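GENE 22 product (Bacillus phage spp1, PDB 2XC8) is of unproven function, but its fold resembles a domain of the receptor-binding protein of lactococcal phage p2, which hints at a role linked to host adsorption. Local coordinates at residues 12-17 and 30-35; 37-42 and 69-74; 62-67 and 93-98. One frame throughout, in Å; residues are numbered along the deposited sequence.

Contact 1 of 3, residues 12-17 and 30-35; sequences YLTSEI and ELHKGD
Tyr12 and His32 face each other as a hydrogen-bonded antiparallel pair that joins strands 11-13 and 23-33 of the four-stranded antiparallel sheet: His32 N donates a hydrogen bond to Tyr12 O at 2.8 Å, nearly straight (173°), and Tyr12 N donates one to His32 O. Two residues on, Thr14 makes a second pair of hydrogen bonds, with Glu30, one of them through its side chain. Thr14 N donates to Glu30 O, while Thr14 OG1 accepts from Glu30 N at 2.9 Å; the chi1 of 59° tucks OG1 between the backbone N and the carbonyl carbon, within reach of that amide. The hydroxyl thus replaces a main-chain carbonyl just where strand 11-13 has ended. Tyr12 and His32 share one face of the sheet, where their rings lie almost parallel, planes 6° apart, yet barely overlap, with centroids 4.6 Å apart. What sits over the phenol is His32 CB, a CH-pi contact 3.5 Å from the ring centroid. A water joins Tyr12 OH and His32 ND1 to the backbone at Gly34 O, and Thr14 CG2 rests 3.9 Å from His32 NE2. Leu13 and Leu31 point to the other face, which turns to the five-stranded sheet, Leu13 CD1 lying 4.3 Å from Leu31 CB. There both leucines pack on Val41 of strand 37-47 and on Met96 of strand 93-103, whereas Tyr12 meets Tyr116 of strand 109-117.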
# COMPACT_ATOMS: atom_id res chain seq x y z
N TYR B 12 -1.35 14.64 7.07
CA TYR B 12 -1.57 13.34 6.43
C TYR B 12 -2.24 13.45 5.07
O TYR B 12 -2.99 14.40 4.80
CB TYR B 12 -2.33 12.38 7.37
CG TYR B 12 -3.73 12.80 7.75
CD1 TYR B 12 -4.84 12.32 7.05
CD2 TYR B 12 -3.95 13.66 8.83
CE1 TYR B 12 -6.13 12.69 7.40
CE2 TYR B 12 -5.24 14.03 9.19
CZ TYR B 12 -6.33 13.54 8.48
OH TYR B 12 -7.60 13.92 8.83
N LEU B 13 -1.96 12.46 4.22
CA LEU B 13 -2.43 12.45 2.84
C LEU B 13 -3.32 11.24 2.58
O LEU B 13 -2.93 10.10 2.85
CB LEU B 13 -1.22 12.46 1.89
CG LEU B 13 -1.43 12.54 0.38
CD1 LEU B 13 -2.02 13.88 -0.04
CD2 LEU B 13 -0.12 12.28 -0.35
N THR B 14 -4.52 11.49 2.05
CA THR B 14 -5.49 10.43 1.78
C THR B 14 -5.32 9.81 0.39
O THR B 14 -6.03 8.87 0.03
CB THR B 14 -6.95 10.92 1.96
OG1 THR B 14 -7.20 12.02 1.07
CG2 THR B 14 -7.20 11.36 3.39
N SER B 15 -4.37 10.35 -0.38
CA SER B 15 -4.02 9.81 -1.69
C SER B 15 -3.51 8.38 -1.58
O SER B 15 -2.67 8.06 -0.74
CB SER B 15 -2.95 10.68 -2.36
OG SER B 15 -3.44 11.97 -2.66
N GLU B 16 -4.06 7.52 -2.37
CA GLU B 16 -3.59 6.18 -2.51
C GLU B 16 -2.28 6.18 -3.28
O GLU B 16 -2.21 6.70 -4.33
CB GLU B 16 -4.63 5.45 -3.32
CG GLU B 16 -4.67 4.02 -3.17
CD GLU B 16 -5.83 3.43 -3.93
OE1 GLU B 16 -5.62 3.00 -5.04
OE2 GLU B 16 -6.96 3.40 -3.43
N ILE B 17 -1.25 5.60 -2.70
CA ILE B 17 0.06 5.48 -3.35
C ILE B 17 0.43 4.01 -3.51
O ILE B 17 0.50 3.27 -2.52
CB ILE B 17 1.17 6.23 -2.57
CG1 ILE B 17 0.74 7.67 -2.23
CG2 ILE B 17 2.48 6.24 -3.37
CD1 ILE B 17 1.54 8.33 -1.12
N GLU B 30 -6.38 14.24 -0.67
CA GLU B 30 -6.46 15.41 0.19
C GLU B 30 -5.34 15.44 1.21
O GLU B 30 -5.07 14.44 1.88
CB GLU B 30 -7.81 15.46 0.92
CG GLU B 30 -9.01 15.72 0.02
CD GLU B 30 -10.33 15.63 0.77
OE1 GLU B 30 -11.15 16.56 0.64
OE2 GLU B 30 -10.54 14.63 1.50
N LEU B 31 -4.68 16.59 1.31
CA LEU B 31 -3.70 16.83 2.35
C LEU B 31 -4.40 17.49 3.54
O LEU B 31 -5.03 18.54 3.39
CB LEU B 31 -2.56 17.72 1.83
CG LEU B 31 -1.39 18.03 2.77
CD1 LEU B 31 -0.57 16.79 3.09
CD2 LEU B 31 -0.50 19.10 2.15
N HIS B 32 -4.28 16.86 4.71
CA HIS B 32 -4.91 17.37 5.92
C HIS B 32 -3.93 17.88 6.97
O HIS B 32 -2.89 17.26 7.22
CB HIS B 32 -5.71 16.27 6.62
CG HIS B 32 -6.91 15.80 5.86
ND1 HIS B 32 -8.20 16.07 6.28
CD2 HIS B 32 -7.02 15.06 4.74
CE1 HIS B 32 -9.05 15.52 5.43
NE2 HIS B 32 -8.36 14.90 4.49
N LYS B 33 -4.27 19.01 7.57
CA LYS B 33 -3.47 19.60 8.64
C LYS B 33 -4.31 19.37 9.89
O LYS B 33 -5.06 20.25 10.33
CB LYS B 33 -3.19 21.09 8.42
CG LYS B 33 -2.37 21.76 9.51
CD LYS B 33 -2.34 23.27 9.32
CE LYS B 33 -1.55 23.96 10.42
NZ LYS B 33 -1.59 25.44 10.30
N GLY B 34 -4.20 18.16 10.45
CA GLY B 34 -5.04 17.74 11.58
C GLY B 34 -6.51 17.77 11.20
O GLY B 34 -6.91 17.15 10.21
N ASP B 35 -7.30 18.48 11.98
CA ASP B 35 -8.67 18.76 11.62
C ASP B 35 -8.97 20.24 11.35
O ASP B 35 -10.08 20.65 11.31
CB ASP B 35 -9.69 18.12 12.57
CG ASP B 35 -9.53 18.56 14.01
OD1 ASP B 35 -9.76 17.73 14.91
OD2 ASP B 35 -9.20 19.71 14.26
O HOH W 1 -9.25 16.73 8.87

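Contact 2 of 3, residues 37-42 and 69-74; sequences EVFPVE and KKVSWS
Trp73 and Val41 meet at the tight end of this contact, where strand 37-41 and the residue after it give the indole a valine methyl alongside and a carbonyl for its N-H. Trp73 NE1 donates to Glu42 O at 2.9 Å, the carbonyl oxygen lying close to the indole plane, at the ring's edge. Val41 CG1, placed anti to the backbone N (chi1 176°), presses 3.6 Å from Trp73 CZ2; the two side chains cross at about a right angle. Val71 fits between two residues of strand 37-41: its CG1 approaches Val41 CG2, and its CG2 touches Phe39 CB at 3.7 Å. No direct backbone bond joins the strands, whose axes pass 7.2 Å apart at 42°. This is face-to-face packing of two beta sheets, the four-stranded antiparallel one carrying 37-47 and the five-stranded mixed one, which ends within the chain at 71-79 but runs on into a neighbouring subunit, where a strand pairs in parallel with Ser74. Leu62 and Met64 of strand 56-64 also pack on Val71. A water spans the gap, donating to Pro40 O and accepting from Val71 N. The solvent side is looser. Lys69 runs its aliphatic chain past the Phe39 ring, CD meeting the edge at CE1, 3.5 Å away, and bends at chi3 and chi4 before NZ forms a long salt bridge of 3.6 Å with Glu37 OE1. Beside the indole, the Glu42 side chain reaches the surface, its CG 4.1 Å from Trp73 CD1; there Pro127 and Pro128 of that neighbouring subunit pack on Glu42 and Trp73 respectively.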
# COMPACT_ATOMS: atom_id res chain seq x y z
N GLU B 37 -7.54 22.30 8.53
CA GLU B 37 -7.69 22.61 7.10
C GLU B 37 -7.25 21.46 6.19
O GLU B 37 -6.29 20.74 6.47
CB GLU B 37 -6.95 23.90 6.73
CG GLU B 37 -7.34 24.47 5.36
CD GLU B 37 -6.91 25.91 5.14
OE1 GLU B 37 -7.22 26.46 4.06
OE2 GLU B 37 -6.27 26.51 6.04
N VAL B 38 -7.92 21.35 5.05
CA VAL B 38 -7.71 20.36 4.03
C VAL B 38 -7.41 21.01 2.68
O VAL B 38 -7.98 21.97 2.35
CB VAL B 38 -8.97 19.53 3.89
CG1 VAL B 38 -8.81 18.45 2.91
CG2 VAL B 38 -9.46 19.09 5.19
N PHE B 39 -6.49 20.43 1.92
CA PHE B 39 -6.07 20.98 0.63
C PHE B 39 -6.16 19.90 -0.45
O PHE B 39 -5.81 18.75 -0.19
CB PHE B 39 -4.63 21.50 0.73
CG PHE B 39 -4.37 22.40 1.91
CD1 PHE B 39 -4.53 23.77 1.80
CD2 PHE B 39 -3.94 21.87 3.13
CE1 PHE B 39 -4.29 24.61 2.88
CE2 PHE B 39 -3.70 22.70 4.22
CZ PHE B 39 -3.87 24.08 4.10
N PRO B 40 -6.62 20.27 -1.67
CA PRO B 40 -6.70 19.26 -2.73
C PRO B 40 -5.33 18.91 -3.31
O PRO B 40 -4.49 19.79 -3.52
CB PRO B 40 -7.57 19.94 -3.79
CG PRO B 40 -7.38 21.40 -3.57
CD PRO B 40 -7.13 21.58 -2.10
N VAL B 41 -5.11 17.62 -3.55
CA VAL B 41 -3.86 17.12 -4.12
C VAL B 41 -4.15 16.36 -5.41
O VAL B 41 -4.93 15.40 -5.41
CB VAL B 41 -3.07 16.24 -3.12
CG1 VAL B 41 -1.82 15.67 -3.77
CG2 VAL B 41 -2.70 17.04 -1.88
N GLU B 42 -3.53 16.78 -6.49
CA GLU B 42 -3.69 16.14 -7.78
C GLU B 42 -3.00 14.79 -7.92
O GLU B 42 -2.04 14.48 -7.26
CB GLU B 42 -3.33 17.10 -8.91
CG GLU B 42 -1.84 17.40 -9.03
CD GLU B 42 -1.48 18.66 -9.82
OE1 GLU B 42 -1.63 18.63 -11.04
OE2 GLU B 42 -1.04 19.66 -9.23
N LYS B 69 -1.48 28.73 -1.02
CA LYS B 69 -1.93 27.43 -0.50
C LYS B 69 -1.96 26.30 -1.51
O LYS B 69 -2.47 25.27 -1.22
CB LYS B 69 -3.30 27.49 0.18
CG LYS B 69 -3.43 28.25 1.49
CD LYS B 69 -4.83 27.96 2.13
CE LYS B 69 -5.84 29.07 2.01
NZ LYS B 69 -7.13 28.79 1.33
N LYS B 70 -1.42 26.53 -2.69
CA LYS B 70 -1.31 25.52 -3.75
C LYS B 70 -0.32 24.42 -3.36
O LYS B 70 0.84 24.70 -3.06
CB LYS B 70 -0.88 26.18 -5.06
CG LYS B 70 -0.83 25.24 -6.26
CD LYS B 70 -0.07 25.87 -7.42
CE LYS B 70 -0.07 24.96 -8.64
NZ LYS B 70 0.71 25.54 -9.77
N VAL B 71 -0.80 23.18 -3.36
CA VAL B 71 0.02 22.02 -3.02
C VAL B 71 0.41 21.29 -4.31
O VAL B 71 -0.45 20.93 -5.11
CB VAL B 71 -0.72 21.06 -2.06
CG1 VAL B 71 0.20 19.95 -1.58
CG2 VAL B 71 -1.28 21.82 -0.87
N SER B 72 1.72 21.09 -4.50
CA SER B 72 2.24 20.53 -5.76
C SER B 72 3.23 19.38 -5.57
O SER B 72 3.76 19.17 -4.48
CB SER B 72 2.89 21.64 -6.60
OG SER B 72 1.95 22.66 -6.91
N TRP B 73 3.46 18.64 -6.66
CA TRP B 73 4.41 17.53 -6.69
C TRP B 73 5.70 17.91 -7.40
O TRP B 73 5.69 18.65 -8.39
CB TRP B 73 3.81 16.32 -7.40
CG TRP B 73 2.66 15.65 -6.71
CD1 TRP B 73 1.35 15.68 -7.09
CD2 TRP B 73 2.72 14.83 -5.53
NE1 TRP B 73 0.59 14.94 -6.22
CE2 TRP B 73 1.40 14.41 -5.26
CE3 TRP B 73 3.75 14.42 -4.68
CZ2 TRP B 73 1.09 13.59 -4.16
CZ3 TRP B 73 3.44 13.61 -3.59
CH2 TRP B 73 2.12 13.20 -3.35
N SER B 74 6.82 17.40 -6.88
CA SER B 74 8.12 17.51 -7.54
C SER B 74 8.82 16.17 -7.49
O SER B 74 8.71 15.44 -6.50
CB SER B 74 8.98 18.57 -6.86
OG SER B 74 8.62 19.88 -7.27
O HOH W 2 -3.69 22.44 -3.63

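Contact 3 of 3, residues 62-67 and 93-98; sequences LHMNVQ and RLIMYP
A classic beta bulge interrupts the antiparallel pairing of strands 56-64 and 93-103: Ile95 and Met96 both face Leu62, and the register slips by one residue before the non-hydrogen-bonded pair His63-Leu94. The extra residue shows in the carbonyl of Leu62, whose oxygen accepts two amide hydrogen bonds, from Ile95 N at 2.7 Å and from Met96 N at 3.1 Å. Leu62 N donates in turn to Met96 O. Beyond the bulge a regular hydrogen-bonded pair follows, Met64 N reaching Arg93 O at 2.8 Å and Arg93 N reaching Met64 O. Met64 and Met96 are both selenomethionines. Leu62 and Met96 lie side by side and point the same way, CD2 of Leu62 touching CG of Met96 at 3.8 Å. Ile95, with the bulge's helix-like backbone, turns toward the opposite strand, so that its CB lies 3.1 Å from Leu62 O and its CG1 stands 4.2 Å from Met64 CB. On the other face, His63 CB sits against Arg93 O, and its imidazole leads away to Glu92 and Ser74, each bonded to one ring nitrogen. Past the end of the pairing, Val66 CG1 comes back over Arg93 CB, 3.8 Å away. Doubly bonded, Leu62 O keeps its polar needs met despite the irregular register, while Ile95, Met96, Leu62 and Met64 all present hydrocarbon to Leu31 of the facing sheet.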
# COMPACT_ATOMS: atom_id res chain seq x y z
N LEU B 62 6.18 16.46 -1.86
CA LEU B 62 4.92 17.18 -1.76
C LEU B 62 5.16 18.48 -1.01
O LEU B 62 5.48 18.47 0.18
CB LEU B 62 3.85 16.33 -1.07
CG LEU B 62 2.40 16.85 -1.08
CD1 LEU B 62 1.79 16.76 -2.47
CD2 LEU B 62 1.55 16.09 -0.07
N HIS B 63 5.02 19.60 -1.72
CA HIS B 63 5.30 20.92 -1.16
C HIS B 63 4.15 21.89 -1.39
O HIS B 63 3.33 21.69 -2.29
CB HIS B 63 6.60 21.48 -1.74
CG HIS B 63 6.69 21.37 -3.23
ND1 HIS B 63 6.15 22.31 -4.08
CD2 HIS B 63 7.23 20.41 -4.03
CE1 HIS B 63 6.37 21.95 -5.33
NE2 HIS B 63 7.02 20.80 -5.33
N MSE B 64 4.10 22.94 -0.58
CA MSE B 64 3.02 23.91 -0.63
C MSE B 64 3.50 25.36 -0.68
O MSE B 64 4.45 25.73 0.01
CB MSE B 64 2.11 23.75 0.59
CG MSE B 64 0.87 24.64 0.59
SE MSE B 64 0.04 24.79 2.35
CE MSE B 64 -0.43 22.92 2.61
N ASN B 65 2.83 26.17 -1.50
CA ASN B 65 3.15 27.59 -1.55
C ASN B 65 2.29 28.12 -0.41
O ASN B 65 1.06 28.07 -0.48
CB ASN B 65 2.74 28.21 -2.89
CG ASN B 65 2.96 29.72 -2.94
OD1 ASN B 65 2.47 30.47 -2.09
ND2 ASN B 65 3.68 30.18 -3.95
N VAL B 66 2.93 28.62 0.65
CA VAL B 66 2.22 29.01 1.87
C VAL B 66 1.28 30.21 1.71
O VAL B 66 0.33 30.37 2.48
CB VAL B 66 3.19 29.26 3.07
CG1 VAL B 66 3.83 27.95 3.53
CG2 VAL B 66 4.26 30.30 2.73
N GLN B 67 1.53 31.04 0.70
CA GLN B 67 0.69 32.20 0.43
C GLN B 67 -0.52 31.89 -0.46
O GLN B 67 -1.62 32.38 -0.19
CB GLN B 67 1.50 33.37 -0.13
CG GLN B 67 2.19 34.20 0.95
CD GLN B 67 3.12 35.26 0.39
OE1 GLN B 67 2.95 35.74 -0.73
NE2 GLN B 67 4.11 35.65 1.19
N ARG B 93 7.14 25.35 1.01
CA ARG B 93 7.20 24.51 2.17
C ARG B 93 7.07 23.04 1.82
O ARG B 93 6.13 22.60 1.29
CB ARG B 93 6.15 24.92 3.18
CG ARG B 93 6.26 24.19 4.48
CD ARG B 93 5.18 24.46 5.45
NE ARG B 93 5.26 23.45 6.49
CZ ARG B 93 4.42 23.32 7.50
NH1 ARG B 93 3.41 24.13 7.65
NH2 ARG B 93 4.62 22.36 8.38
N LEU B 94 8.08 22.28 2.19
CA LEU B 94 8.05 20.87 1.96
C LEU B 94 7.23 20.20 3.03
O LEU B 94 7.44 20.38 4.19
CB LEU B 94 9.45 20.27 1.87
CG LEU B 94 9.61 18.77 1.72
CD1 LEU B 94 9.32 18.23 0.39
CD2 LEU B 94 10.98 18.45 2.07
N ILE B 95 6.27 19.44 2.59
CA ILE B 95 5.30 18.84 3.45
C ILE B 95 5.70 17.42 3.71
O ILE B 95 5.80 17.06 4.82
CB ILE B 95 3.88 18.94 2.85
CG1 ILE B 95 3.45 20.38 2.64
CG2 ILE B 95 2.92 18.24 3.70
CD1 ILE B 95 3.39 21.24 3.85
N MSE B 96 5.92 16.64 2.68
CA MSE B 96 6.32 15.26 2.84
C MSE B 96 7.09 14.59 1.70
O MSE B 96 7.02 15.01 0.58
CB MSE B 96 5.13 14.39 3.18
CG MSE B 96 4.06 14.38 2.16
SE MSE B 96 2.53 13.36 2.50
CE MSE B 96 1.93 14.14 4.06
N TYR B 97 7.85 13.56 2.04
CA TYR B 97 8.57 12.78 1.04
C TYR B 97 7.93 11.41 0.98
O TYR B 97 8.45 10.49 1.55
CB TYR B 97 10.07 12.53 1.27
CG TYR B 97 10.89 13.60 1.87
CD1 TYR B 97 10.88 13.83 3.23
CD2 TYR B 97 11.77 14.34 1.10
CE1 TYR B 97 11.63 14.80 3.79
CE2 TYR B 97 12.55 15.30 1.65
CZ TYR B 97 12.48 15.54 3.00
OH TYR B 97 13.23 16.50 3.60
N PRO B 98 6.83 11.25 0.28
CA PRO B 98 6.15 9.95 0.42
C PRO B 98 6.76 8.78 -0.38
O PRO B 98 6.44 7.62 -0.08
CB PRO B 98 4.72 10.24 -0.06
CG PRO B 98 4.86 11.39 -0.99
CD PRO B 98 6.03 12.21 -0.51

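How the contacts relate
From the N terminus, contact 1 (12-17 with 30-35) closes first, after an excursion through strand 17-19 and back along 23-33. The chain then turns into strand 37-47, where contact 2 (37-42 with 69-74) opens, so the first two lie in series though joined by a probable hydrogen bond from Phe39 N to Leu31 O. Contact 3 (62-67 with 93-98) opens before contact 2 has closed, and the two cross. Contact 1 pairs strands of the four-stranded sheet, contact 3 strands of the five-stranded one; contact 2 ties the sheets together, with Leu31 between them. The probable hydrogen bond from Ser72 N to His63 O sets strand 71-79 beside 56-64.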